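Local coordinates for protein intermedilysin (Streptococcus intermedius, PDB 5IMW) that probably lyses host cells by binding cholesterol-containing membranes, changing shape and inserting as an oligomeric pore, at residues 17-30 / 337-351. Numbering follows the deposited sequence.
Sequences YDKLNILTHQGEKL and FVKDNSIATIQNNTD
L23 meets I346 and Q347 where the short strand 24-26 joins strand 346-361 as a parallel edge strand. The three-stranded mixed sheet, completed by strand 44-59, belongs to the elongated domain 2 of the cholesterol-dependent cytolysin fold. The backbone ladder starts at L23, whose O takes the N-H of Q347 at 2.7 Å, nearly straight, and runs on in alternation to G27 N and N349 O. L23, with CG anti to its carbonyl carbon (chi1 -60°), reaches back along the partner chain and lays CD1 against A344 CB and F337 CZ, while its CB meets I346 CG1. Beyond the ladder, Y17 turns the CE2 edge of its ring to one face of F337 in an edge-to-face pair, centroids 5.5 Å apart and planes at 61°. K339 stretches its extended chain past the tyrosine, CD 3.4 Å from Y17 CE1. H25, which with E86 binds zinc in a structure of this toxin, lies on this edge strand; no zinc is bound here. At the far end D351 grips the departing chain twice: its N donates to E28 O, and its OD2 accepts L30 N through the anti lone pair at 3.1 Å.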
loop_
_atom_site.group_PDB
_atom_site.type_symbol
_atom_site.label_atom_id
_atom_site.label_comp_id
_atom_site.label_asym_id
_atom_site.label_seq_id
_atom_site.Cartn_x
_atom_site.Cartn_y
_atom_site.Cartn_z
ATOM N N TYR A 17 26.661 -4.053 14.510
ATOM C CA TYR A 17 25.259 -3.681 14.642
ATOM C C TYR A 17 24.448 -4.497 13.647
ATOM O O TYR A 17 24.996 -5.139 12.747
ATOM C CB TYR A 17 25.072 -2.175 14.427
ATOM C CG TYR A 17 25.506 -1.671 13.064
ATOM C CD1 TYR A 17 26.852 -1.584 12.728
ATOM C CD2 TYR A 17 24.569 -1.277 12.119
ATOM C CE1 TYR A 17 27.252 -1.124 11.486
ATOM C CE2 TYR A 17 24.961 -0.814 10.874
ATOM C CZ TYR A 17 26.302 -0.741 10.564
ATOM O OH TYR A 17 26.685 -0.282 9.326
ATOM N N ASP A 18 23.128 -4.470 13.830
ATOM C CA ASP A 18 22.188 -5.239 13.016
ATOM C C ASP A 18 21.406 -4.253 12.153
ATOM O O ASP A 18 20.475 -3.599 12.630
ATOM C CB ASP A 18 21.266 -6.073 13.901
ATOM C CG ASP A 18 20.474 -7.105 13.119
ATOM O OD1 ASP A 18 20.906 -7.473 12.006
ATOM O OD2 ASP A 18 19.424 -7.554 13.625
ATOM N N LYS A 19 21.791 -4.156 10.879
ATOM C CA LYS A 19 21.174 -3.198 9.966
ATOM C C LYS A 19 19.653 -3.317 9.980
ATOM O O LYS A 19 18.943 -2.383 10.369
ATOM C CB LYS A 19 21.716 -3.416 8.551
ATOM C CG LYS A 19 23.230 -3.300 8.438
ATOM C CD LYS A 19 23.828 -4.496 7.713
ATOM C CE LYS A 19 23.364 -4.573 6.268
ATOM N NZ LYS A 19 23.959 -5.738 5.562
ATOM N N LEU A 20 19.134 -4.470 9.555
ATOM C CA LEU A 20 17.692 -4.672 9.467
ATOM C C LEU A 20 17.071 -4.814 10.852
ATOM O O LEU A 20 16.421 -5.823 11.148
ATOM C CB LEU A 20 17.379 -5.902 8.608
ATOM C CG LEU A 20 18.159 -7.184 8.916
ATOM C CD1 LEU A 20 17.234 -8.299 9.383
ATOM C CD2 LEU A 20 18.959 -7.621 7.695
ATOM N N ASN A 21 17.256 -3.805 11.702
ATOM C CA ASN A 21 16.688 -3.826 13.045
ATOM C C ASN A 21 16.805 -2.463 13.717
ATOM O O ASN A 21 15.968 -2.110 14.555
ATOM C CB ASN A 21 17.366 -4.902 13.899
ATOM C CG ASN A 21 16.487 -6.125 14.099
ATOM O OD1 ASN A 21 15.853 -6.282 15.142
ATOM N ND2 ASN A 21 16.438 -6.992 13.093
ATOM N N ILE A 22 17.838 -1.690 13.364
ATOM C CA ILE A 22 17.970 -0.337 13.896
ATOM C C ILE A 22 16.945 0.583 13.255
ATOM O O ILE A 22 16.428 1.505 13.898
ATOM C CB ILE A 22 19.392 0.202 13.674
ATOM C CG1 ILE A 22 20.435 -0.764 14.222
ATOM C CG2 ILE A 22 19.544 1.565 14.340
ATOM C CD1 ILE A 22 21.831 -0.415 13.798
ATOM N N LEU A 23 16.649 0.363 11.980
ATOM C CA LEU A 23 15.707 1.200 11.245
ATOM C C LEU A 23 14.289 0.654 11.355
ATOM O O LEU A 23 13.554 0.558 10.374
ATOM C CB LEU A 23 16.146 1.302 9.791
ATOM C CG LEU A 23 17.534 1.917 9.607
ATOM C CD1 LEU A 23 18.072 1.618 8.222
ATOM C CD2 LEU A 23 17.490 3.418 9.859
ATOM N N THR A 24 13.902 0.290 12.576
ATOM C CA THR A 24 12.604 -0.308 12.854
ATOM C C THR A 24 11.866 0.584 13.842
ATOM O O THR A 24 12.387 0.880 14.924
ATOM C CB THR A 24 12.761 -1.723 13.413
ATOM O OG1 THR A 24 13.948 -2.321 12.878
ATOM C CG2 THR A 24 11.568 -2.581 13.029
ATOM N N HIS A 25 10.666 1.020 13.465
ATOM C CA HIS A 25 9.818 1.849 14.314
ATOM C C HIS A 25 8.549 1.070 14.629
ATOM O O HIS A 25 7.779 0.740 13.722
ATOM C CB HIS A 25 9.481 3.179 13.635
ATOM C CG HIS A 25 8.462 3.990 14.373
ATOM N ND1 HIS A 25 8.763 4.707 15.511
ATOM C CD2 HIS A 25 7.144 4.190 14.141
ATOM C CE1 HIS A 25 7.675 5.317 15.945
ATOM N NE2 HIS A 25 6.678 5.019 15.133
ATOM N N GLN A 26 8.334 0.777 15.911
ATOM C CA GLN A 26 7.184 -0.005 16.356
ATOM C C GLN A 26 6.135 0.942 16.931
ATOM O O GLN A 26 6.356 1.560 17.978
ATOM C CB GLN A 26 7.598 -1.044 17.395
ATOM C CG GLN A 26 6.565 -2.148 17.611
ATOM C CD GLN A 26 6.688 -3.272 16.598
ATOM O OE1 GLN A 26 7.779 -3.562 16.103
ATOM N NE2 GLN A 26 5.567 -3.913 16.283
ATOM N N GLY A 27 4.996 1.046 16.250
ATOM C CA GLY A 27 3.876 1.820 16.743
ATOM C C GLY A 27 3.138 1.079 17.840
ATOM O O GLY A 27 3.674 0.177 18.490
ATOM N N GLU A 28 1.879 1.464 18.040
ATOM C CA GLU A 28 1.065 0.837 19.072
ATOM C C GLU A 28 0.887 -0.648 18.787
ATOM O O GLU A 28 0.751 -1.067 17.634
ATOM C CB GLU A 28 -0.307 1.513 19.161
ATOM C CG GLU A 28 -0.317 2.838 19.909
ATOM C CD GLU A 28 -0.038 2.681 21.395
ATOM O OE1 GLU A 28 0.180 1.538 21.848
ATOM O OE2 GLU A 28 -0.038 3.704 22.112
ATOM N N LYS A 29 0.895 -1.444 19.852
ATOM C CA LYS A 29 0.562 -2.860 19.795
ATOM C C LYS A 29 -0.703 -3.078 20.612
ATOM O O LYS A 29 -0.721 -2.805 21.816
ATOM C CB LYS A 29 1.707 -3.722 20.327
ATOM C CG LYS A 29 2.901 -3.811 19.390
ATOM C CD LYS A 29 3.310 -5.250 19.068
ATOM C CE LYS A 29 4.600 -5.647 19.771
ATOM N NZ LYS A 29 5.187 -6.877 19.176
ATOM N N LEU A 30 -1.756 -3.557 19.958
ATOM C CA LEU A 30 -3.053 -3.739 20.591
ATOM C C LEU A 30 -3.348 -5.220 20.780
ATOM O O LEU A 30 -2.835 -6.071 20.048
ATOM C CB LEU A 30 -4.166 -3.099 19.754
ATOM C CG LEU A 30 -3.866 -1.739 19.118
ATOM C CD1 LEU A 30 -5.122 -1.181 18.464
ATOM C CD2 LEU A 30 -3.313 -0.750 20.130
ATOM N N PHE A 337 24.675 2.761 4.322
ATOM C CA PHE A 337 25.572 2.678 5.466
ATOM C C PHE A 337 26.998 3.004 5.036
ATOM O O PHE A 337 27.484 2.494 4.022
ATOM C CB PHE A 337 25.503 1.286 6.096
ATOM C CG PHE A 337 24.219 1.014 6.830
ATOM C CD1 PHE A 337 23.935 1.663 8.020
ATOM C CD2 PHE A 337 23.299 0.107 6.334
ATOM C CE1 PHE A 337 22.758 1.416 8.698
ATOM C CE2 PHE A 337 22.117 -0.142 7.009
ATOM C CZ PHE A 337 21.849 0.513 8.193
ATOM N N VAL A 338 27.663 3.864 5.812
ATOM C CA VAL A 338 29.045 4.227 5.518
ATOM C C VAL A 338 29.963 3.024 5.677
ATOM O O VAL A 338 30.970 2.903 4.969
ATOM C CB VAL A 338 29.491 5.388 6.425
ATOM C CG1 VAL A 338 30.903 5.829 6.075
ATOM C CG2 VAL A 338 28.529 6.562 6.314
ATOM N N LYS A 339 29.637 2.122 6.601
ATOM C CA LYS A 339 30.496 0.977 6.880
ATOM C C LYS A 339 30.705 0.121 5.634
ATOM O O LYS A 339 31.838 -0.076 5.183
ATOM C CB LYS A 339 29.886 0.152 8.017
ATOM C CG LYS A 339 30.552 -1.194 8.276
ATOM C CD LYS A 339 29.827 -1.940 9.385
ATOM C CE LYS A 339 30.335 -3.363 9.544
ATOM N NZ LYS A 339 29.454 -4.156 10.448
ATOM N N ASP A 340 29.615 -0.398 5.065
ATOM C CA ASP A 340 29.695 -1.368 3.979
ATOM C C ASP A 340 29.035 -0.885 2.690
ATOM O O ASP A 340 28.970 -1.648 1.719
ATOM C CB ASP A 340 29.074 -2.697 4.420
ATOM C CG ASP A 340 27.732 -2.519 5.100
ATOM O OD1 ASP A 340 26.970 -1.616 4.695
ATOM O OD2 ASP A 340 27.438 -3.287 6.043
ATOM N N ASN A 341 28.554 0.357 2.645
ATOM C CA ASN A 341 27.931 0.907 1.440
ATOM C C ASN A 341 26.754 0.044 0.986
ATOM O O ASN A 341 26.613 -0.288 -0.194
ATOM C CB ASN A 341 28.959 1.060 0.316
ATOM C CG ASN A 341 29.935 2.195 0.564
ATOM O OD1 ASN A 341 29.598 3.365 0.388
ATOM N ND2 ASN A 341 31.156 1.853 0.961
ATOM N N SER A 342 25.899 -0.319 1.937
ATOM C CA SER A 342 24.695 -1.086 1.662
ATOM C C SER A 342 23.476 -0.175 1.742
ATOM O O SER A 342 23.506 0.882 2.377
ATOM C CB SER A 342 24.547 -2.252 2.647
ATOM O OG SER A 342 25.776 -2.939 2.801
ATOM N N ILE A 343 22.396 -0.598 1.092
ATOM C CA ILE A 343 21.188 0.216 1.032
ATOM C C ILE A 343 20.419 0.038 2.332
ATOM O O ILE A 343 20.148 -1.091 2.760
ATOM C CB ILE A 343 20.317 -0.159 -0.180
ATOM C CG1 ILE A 343 21.152 -0.675 -1.359
ATOM C CG2 ILE A 343 19.502 1.053 -0.628
ATOM C CD1 ILE A 343 22.216 0.282 -1.858
ATOM N N ALA A 344 20.069 1.150 2.966
ATOM C CA ALA A 344 19.409 1.125 4.261
ATOM C C ALA A 344 17.902 1.029 4.079
ATOM O O ALA A 344 17.304 1.837 3.362
ATOM C CB ALA A 344 19.761 2.373 5.068
ATOM N N THR A 345 17.296 0.045 4.733
ATOM C CA THR A 345 15.855 -0.150 4.705
ATOM C C THR A 345 15.247 0.365 6.001
ATOM O O THR A 345 15.792 0.140 7.084
ATOM C CB THR A 345 15.508 -1.628 4.526
ATOM O OG1 THR A 345 16.276 -2.179 3.449
ATOM C CG2 THR A 345 14.030 -1.797 4.216
ATOM N N ILE A 346 14.119 1.061 5.884
ATOM C CA ILE A 346 13.357 1.536 7.034
ATOM C C ILE A 346 12.070 0.731 7.121
ATOM O O ILE A 346 11.294 0.678 6.158
ATOM C CB ILE A 346 13.071 3.043 6.937
ATOM C CG1 ILE A 346 14.328 3.819 7.336
ATOM C CG2 ILE A 346 11.881 3.432 7.818
ATOM C CD1 ILE A 346 14.199 5.322 7.258
ATOM N N GLN A 347 11.836 0.126 8.284
ATOM C CA GLN A 347 10.719 -0.785 8.495
ATOM C C GLN A 347 9.817 -0.209 9.578
ATOM O O GLN A 347 10.265 0.015 10.707
ATOM C CB GLN A 347 11.228 -2.174 8.888
ATOM C CG GLN A 347 10.301 -3.313 8.499
ATOM C CD GLN A 347 10.987 -4.664 8.566
ATOM O OE1 GLN A 347 12.130 -4.771 9.009
ATOM N NE2 GLN A 347 10.291 -5.706 8.119
ATOM N N ASN A 348 8.557 0.035 9.233
ATOM C CA ASN A 348 7.578 0.590 10.159
ATOM C C ASN A 348 6.514 -0.458 10.446
ATOM O O ASN A 348 5.903 -0.999 9.518
ATOM C CB ASN A 348 6.931 1.856 9.589
ATOM C CG ASN A 348 7.946 2.936 9.257
ATOM O OD1 ASN A 348 9.148 2.676 9.190
ATOM N ND2 ASN A 348 7.465 4.157 9.043
ATOM N N ASN A 349 6.298 -0.745 11.730
ATOM C CA ASN A 349 5.328 -1.739 12.160
ATOM C C ASN A 349 4.367 -1.110 13.159
ATOM O O ASN A 349 4.742 -0.216 13.923
ATOM C CB ASN A 349 6.023 -2.957 12.787
ATOM C CG ASN A 349 7.122 -3.521 11.902
ATOM O OD1 ASN A 349 7.109 -3.337 10.685
ATOM N ND2 ASN A 349 8.078 -4.213 12.510
ATOM N N THR A 350 3.123 -1.579 13.148
ATOM C CA THR A 350 2.106 -1.055 14.052
ATOM C C THR A 350 0.871 -1.939 13.960
ATOM O O THR A 350 0.734 -2.759 13.049
ATOM C CB THR A 350 1.754 0.401 13.723
ATOM O OG1 THR A 350 0.732 0.867 14.613
ATOM C CG2 THR A 350 1.260 0.524 12.297
ATOM N N ASP A 351 -0.023 -1.765 14.929
ATOM C CA ASP A 351 -1.348 -2.361 14.904
ATOM C C ASP A 351 -2.390 -1.264 14.725
ATOM O O ASP A 351 -2.112 -0.078 14.925
ATOM C CB ASP A 351 -1.628 -3.153 16.187
ATOM C CG ASP A 351 -0.742 -4.377 16.321
ATOM O OD1 ASP A 351 -0.222 -4.852 15.291
ATOM O OD2 ASP A 351 -0.569 -4.869 17.456
#